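Local coordinates for protein 2-oxoadipate dioxygenase/decarboxylase, chloroplastic/amyloplastic (Oryza sativa, PDB 6W1K) that catalyses the iron(II)-dependent, O2-driven decarboxylation and hydroxylation of 2-oxoadipate to (R)-2-hydroxyglutarate, a step of lysine catabolism, at residues A[9-14]-A[104-109]; A[20-25]-A[77-82]. All coordinates share one frame; numbering follows the deposited sequence.

Contact 1. Residues A[9-14]-A[104-109]; sequences APADAL and PPTNDG
With its first torsion at -61°, T106 sets OG1 beside its own backbone N, and the hydroxyl and the N-H both reach segment 9-14, where A11 and D12 each offer a backbone carbonyl. The hydroxyl takes the first: T106 OG1 donates to A11 O over 2.5 Å, a short bond that lies 18° from the carbonyl plane. T106 N donates to D12 O at 3.2 Å, a looser bond in which the donor sits well above the carbonyl plane. The same oxygen meets the P105 ring, with D12 O 3.1 Å from P105 CB. Farther along, A13 CA brings its hydrogen toward T106 O, and a water joins the segments, accepting from L14 N at 2.9 Å and lying 2.7 Å from T106 O. L14 adds the apolar part, its CG resting 4.0 Å from P105 CG. The loop is braced on its own side too, where N107 ND2 donates to P105 O in the carbonyl plane while N107 OD1 accepts from L119 N. The contact ties the polyproline-II-like run ahead of helix 16-36 to the loop that follows strand 97-103. Both direct hydrogen bonds end on main-chain carbonyls, so the polar grip on segment 9-14 does not depend on its side chains, and no charged group takes part in it.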
loop_
_atom_site.group_PDB
_atom_site.type_symbol
_atom_site.label_atom_id
_atom_site.label_comp_id
_atom_site.label_asym_id
_atom_site.label_seq_id
_atom_site.Cartn_x
_atom_site.Cartn_y
_atom_site.Cartn_z
ATOM N N ALA A 9 -16.075 0.874 20.706
ATOM C CA ALA A 9 -16.587 2.166 20.247
ATOM C C ALA A 9 -16.320 2.343 18.758
ATOM O O ALA A 9 -15.149 2.311 18.335
ATOM C CB ALA A 9 -15.940 3.320 21.010
ATOM N N PRO A 10 -17.338 2.584 17.941
ATOM C CA PRO A 10 -17.061 2.953 16.538
ATOM C C PRO A 10 -16.231 4.218 16.493
ATOM O O PRO A 10 -16.350 5.087 17.357
ATOM C CB PRO A 10 -18.455 3.188 15.936
ATOM C CG PRO A 10 -19.419 2.543 16.890
ATOM C CD PRO A 10 -18.782 2.557 18.250
ATOM N N ALA A 11 -15.351 4.316 15.490
ATOM C CA ALA A 11 -14.610 5.551 15.320
ATOM C C ALA A 11 -15.577 6.665 14.912
ATOM O O ALA A 11 -16.571 6.423 14.224
ATOM C CB ALA A 11 -13.507 5.402 14.259
ATOM N N ASP A 12 -15.265 7.884 15.332
ATOM C CA ASP A 12 -15.970 9.056 14.836
ATOM C C ASP A 12 -16.015 9.046 13.315
ATOM O O ASP A 12 -15.061 8.651 12.644
ATOM C CB ASP A 12 -15.279 10.332 15.291
ATOM C CG ASP A 12 -15.629 10.742 16.697
ATOM O OD1 ASP A 12 -16.073 9.873 17.484
ATOM O OD2 ASP A 12 -15.378 11.938 17.008
ATOM N N ALA A 13 -17.134 9.488 12.783
ATOM C CA ALA A 13 -17.264 9.878 11.388
ATOM C C ALA A 13 -16.797 11.307 11.168
ATOM O O ALA A 13 -16.963 12.178 12.024
ATOM C CB ALA A 13 -18.722 9.778 10.935
ATOM N N LEU A 14 -16.267 11.565 9.983
ATOM C CA LEU A 14 -15.903 12.945 9.635
ATOM C C LEU A 14 -17.135 13.824 9.342
ATOM O O LEU A 14 -18.180 13.341 8.894
ATOM C CB LEU A 14 -15.003 12.954 8.428
ATOM C CG LEU A 14 -13.575 12.407 8.658
ATOM C CD1 LEU A 14 -12.895 12.369 7.316
ATOM C CD2 LEU A 14 -12.765 13.211 9.642
ATOM N N PRO A 104 -9.870 3.497 9.137
ATOM C CA PRO A 104 -10.523 4.757 8.738
ATOM C C PRO A 104 -11.588 5.199 9.721
ATOM O O PRO A 104 -12.089 4.414 10.526
ATOM C CB PRO A 104 -11.130 4.429 7.359
ATOM C CG PRO A 104 -11.288 2.959 7.341
ATOM C CD PRO A 104 -10.238 2.355 8.279
ATOM N N PRO A 105 -11.987 6.468 9.662
ATOM C CA PRO A 105 -13.185 6.891 10.392
ATOM C C PRO A 105 -14.408 6.119 9.887
ATOM O O PRO A 105 -14.411 5.594 8.774
ATOM C CB PRO A 105 -13.289 8.378 10.071
ATOM C CG PRO A 105 -12.681 8.507 8.682
ATOM C CD PRO A 105 -11.556 7.464 8.661
ATOM N N THR A 106 -15.457 6.077 10.711
ATOM C CA THR A 106 -16.725 5.488 10.275
ATOM C C THR A 106 -17.220 6.274 9.064
ATOM O O THR A 106 -17.172 7.509 9.062
ATOM C CB THR A 106 -17.754 5.504 11.393
ATOM O OG1 THR A 106 -17.258 4.720 12.485
ATOM C CG2 THR A 106 -19.128 4.946 10.913
ATOM N N ASN A 107 -17.588 5.549 8.000
ATOM C CA ASN A 107 -18.072 6.101 6.725
ATOM C C ASN A 107 -19.107 5.104 6.190
ATOM O O ASN A 107 -18.932 4.390 5.215
ATOM C CB ASN A 107 -16.931 6.384 5.743
ATOM C CG ASN A 107 -16.179 5.146 5.318
ATOM O OD1 ASN A 107 -16.235 4.736 4.169
ATOM N ND2 ASN A 107 -15.425 4.586 6.225
ATOM N N ASP A 108 -20.250 5.010 6.866
ATOM C CA ASP A 108 -21.266 4.045 6.452
ATOM C C ASP A 108 -22.160 4.539 5.322
ATOM O O ASP A 108 -22.960 3.746 4.798
ATOM C CB ASP A 108 -22.174 3.664 7.631
ATOM C CG ASP A 108 -21.423 2.942 8.740
ATOM O OD1 ASP A 108 -21.814 3.077 9.922
ATOM O OD2 ASP A 108 -20.438 2.242 8.432
ATOM N N GLY A 109 -22.084 5.819 4.961
ATOM C CA GLY A 109 -22.935 6.355 3.917
ATOM C C GLY A 109 -22.268 6.585 2.569
ATOM O O GLY A 109 -22.812 7.304 1.722
HETATM O O HOH W 1 -16.089 9.645 7.801
#

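Contact 2. Residues A[20-25]-A[77-82]; sequences SFFRTV and EFFTDF
F22 reaches across from helix 16-36 to lay its ring among F78, F79 and F82, and shows how one ring can centre a contact between two helices that is built from carbon alone. With CG anti to the backbone N (chi1 176°), its side chain slides past that of F82 running the opposite way. F22 CB starts beside the F82 ring, 3.9 Å from F82 CD1. At CG the nearest neighbour is F82 CB. One step out, F22 CD1 is shared, lying 3.6 Å from F82 CB and equally far from F78 CZ. F22 CE1 then passes to the next pair, with F78 CE2 at 3.5 Å and F79 CD1 at 3.7 Å. The tip, F22 CZ, ends against the rim of F79, 3.8 Å from F79 CE1. The five phenylalanines, F21 included, form an aromatic cluster between helix segments that run roughly antiparallel (149°), their axes 11.7 Å apart. In chain order helix 72-81 comes between strands 57-65 and 85-92, consistent with the beta-alpha-beta-beta-beta module of the glyoxalase clan; helix 16-36 would then pack against the helix of that module. The ring planes of F22 and F78 are nearly parallel (22°) but slid apart, hardly overlapping; F22 and F79 stand rim to rim. Y84 also meets F22 and F79, edge-to-face with the latter. F21 approaches the end of F82 obliquely, its CD2 turned to F82 CZ. One turn along helix 16-36 from F21, V25 CG1 presses on F78 CZ at 3.5 Å, and helix 154-160 touches V25 and F78 through T155.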
loop_
_atom_site.group_PDB
_atom_site.type_symbol
_atom_site.label_atom_id
_atom_site.label_comp_id
_atom_site.label_asym_id
_atom_site.label_seq_id
_atom_site.Cartn_x
_atom_site.Cartn_y
_atom_site.Cartn_z
ATOM N N SER A 20 -15.686 14.616 2.126
ATOM C CA SER A 20 -15.605 14.913 0.690
ATOM C C SER A 20 -14.204 15.341 0.289
ATOM O O SER A 20 -13.654 14.891 -0.735
ATOM C CB SER A 20 -16.613 16.022 0.317
ATOM O OG SER A 20 -17.915 15.581 0.567
ATOM N N PHE A 21 -13.626 16.258 1.058
ATOM C CA PHE A 21 -12.292 16.745 0.720
ATOM C C PHE A 21 -11.261 15.622 0.809
ATOM O O PHE A 21 -10.425 15.456 -0.096
ATOM C CB PHE A 21 -11.938 17.928 1.628
ATOM C CG PHE A 21 -10.561 18.444 1.401
ATOM C CD1 PHE A 21 -10.234 19.014 0.195
ATOM C CD2 PHE A 21 -9.581 18.300 2.362
ATOM C CE1 PHE A 21 -8.938 19.450 -0.046
ATOM C CE2 PHE A 21 -8.282 18.737 2.133
ATOM C CZ PHE A 21 -7.961 19.290 0.923
ATOM N N PHE A 22 -11.333 14.797 1.862
ATOM C CA PHE A 22 -10.401 13.681 1.983
ATOM C C PHE A 22 -10.468 12.770 0.771
ATOM O O PHE A 22 -9.427 12.342 0.252
ATOM C CB PHE A 22 -10.684 12.869 3.242
ATOM C CG PHE A 22 -9.807 11.635 3.371
ATOM C CD1 PHE A 22 -8.512 11.750 3.816
ATOM C CD2 PHE A 22 -10.281 10.379 3.031
ATOM C CE1 PHE A 22 -7.698 10.628 3.947
ATOM C CE2 PHE A 22 -9.467 9.260 3.143
ATOM C CZ PHE A 22 -8.186 9.389 3.604
ATOM N N ARG A 23 -11.670 12.508 0.268
ATOM C CA ARG A 23 -11.787 11.638 -0.898
ATOM C C ARG A 23 -11.208 12.267 -2.163
ATOM O O ARG A 23 -10.676 11.538 -3.011
ATOM C CB ARG A 23 -13.242 11.248 -1.114
ATOM C CG ARG A 23 -13.749 10.332 0.005
ATOM C CD ARG A 23 -15.207 10.031 -0.139
ATOM N NE ARG A 23 -15.752 9.247 0.976
ATOM C CZ ARG A 23 -15.783 7.906 1.026
ATOM N NH1 ARG A 23 -15.246 7.180 0.038
ATOM N NH2 ARG A 23 -16.331 7.282 2.074
ATOM N N THR A 24 -11.286 13.591 -2.335
ATOM C CA THR A 24 -10.610 14.176 -3.507
ATOM C C THR A 24 -9.098 14.019 -3.394
ATOM O O THR A 24 -8.411 13.932 -4.419
ATOM C CB THR A 24 -10.932 15.666 -3.713
ATOM O OG1 THR A 24 -10.301 16.460 -2.692
ATOM C CG2 THR A 24 -12.425 15.900 -3.763
ATOM N N VAL A 25 -8.549 14.002 -2.168
ATOM C CA VAL A 25 -7.109 13.855 -2.014
ATOM C C VAL A 25 -6.677 12.438 -2.395
ATOM O O VAL A 25 -5.691 12.243 -3.130
ATOM C CB VAL A 25 -6.671 14.209 -0.575
ATOM C CG1 VAL A 25 -5.159 13.931 -0.388
ATOM C CG2 VAL A 25 -6.922 15.687 -0.224
ATOM N N GLU A 77 0.133 12.025 9.957
ATOM C CA GLU A 77 -0.586 13.192 10.471
ATOM C C GLU A 77 -1.722 13.629 9.540
ATOM O O GLU A 77 -2.767 14.110 10.003
ATOM C CB GLU A 77 0.411 14.332 10.661
ATOM C CG GLU A 77 -0.046 15.451 11.551
ATOM C CD GLU A 77 0.822 16.709 11.404
ATOM O OE1 GLU A 77 0.288 17.806 11.694
ATOM O OE2 GLU A 77 2.013 16.609 10.987
ATOM N N PHE A 78 -1.514 13.534 8.230
ATOM C CA PHE A 78 -2.609 13.798 7.310
ATOM C C PHE A 78 -3.792 12.886 7.600
ATOM O O PHE A 78 -4.931 13.355 7.755
ATOM C CB PHE A 78 -2.151 13.603 5.858
ATOM C CG PHE A 78 -3.303 13.600 4.866
ATOM C CD1 PHE A 78 -4.026 14.750 4.627
ATOM C CD2 PHE A 78 -3.658 12.430 4.217
ATOM C CE1 PHE A 78 -5.097 14.766 3.715
ATOM C CE2 PHE A 78 -4.720 12.424 3.310
ATOM C CZ PHE A 78 -5.458 13.587 3.074
ATOM N N PHE A 79 -3.543 11.572 7.659
ATOM C CA PHE A 79 -4.645 10.618 7.811
ATOM C C PHE A 79 -5.318 10.761 9.166
ATOM O O PHE A 79 -6.557 10.693 9.250
ATOM C CB PHE A 79 -4.177 9.171 7.560
ATOM C CG PHE A 79 -3.775 8.944 6.140
ATOM C CD1 PHE A 79 -4.742 8.848 5.143
ATOM C CD2 PHE A 79 -2.436 8.890 5.777
ATOM C CE1 PHE A 79 -4.413 8.698 3.854
ATOM C CE2 PHE A 79 -2.105 8.764 4.464
ATOM C CZ PHE A 79 -3.093 8.660 3.500
ATOM N N THR A 80 -4.545 10.997 10.243
ATOM C CA THR A 80 -5.185 11.204 11.543
ATOM C C THR A 80 -5.918 12.546 11.622
ATOM O O THR A 80 -6.893 12.656 12.372
ATOM C CB THR A 80 -4.184 11.078 12.706
ATOM O OG1 THR A 80 -3.108 12.008 12.553
ATOM C CG2 THR A 80 -3.623 9.642 12.744
ATOM N N ASP A 81 -5.502 13.566 10.854
ATOM C CA ASP A 81 -6.316 14.775 10.710
ATOM C C ASP A 81 -7.697 14.465 10.095
ATOM O O ASP A 81 -8.675 15.152 10.372
ATOM C CB ASP A 81 -5.600 15.800 9.827
ATOM C CG ASP A 81 -4.447 16.538 10.529
ATOM O OD1 ASP A 81 -4.287 16.455 11.764
ATOM O OD2 ASP A 81 -3.689 17.207 9.783
ATOM N N PHE A 82 -7.787 13.435 9.269
ATOM C CA PHE A 82 -9.042 12.992 8.673
ATOM C C PHE A 82 -9.557 11.701 9.308
ATOM O O PHE A 82 -10.161 10.855 8.649
ATOM C CB PHE A 82 -8.862 12.904 7.156
ATOM C CG PHE A 82 -8.752 14.277 6.536
ATOM C CD1 PHE A 82 -9.901 15.063 6.343
ATOM C CD2 PHE A 82 -7.510 14.829 6.238
ATOM C CE1 PHE A 82 -9.824 16.374 5.855
ATOM C CE2 PHE A 82 -7.423 16.127 5.733
ATOM C CZ PHE A 82 -8.574 16.899 5.539
#

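Contacts 1 and 2, their centres 13 Å apart, pin successive parts of the N-terminal region, the lead-in 9-14 and the helix 16-36 that follows, on the same side of the chain's centre. They touch directly: L14 CD1 and P105 CG each lie 3.4 Å from F82 O, just where helix 72-81 ends, and R23 NH2 packs against N107 OD1 at 3.3 Å. Neither contact reaches the metal. The side chain of P104 is about 14 Å from the bound nickel and about 8 Å from the side chain of the metal ligand H59; the side chain of F79 lies about 13 Å from the bound 2-oxoadipic acid. Both therefore belong to the shell outside the active site.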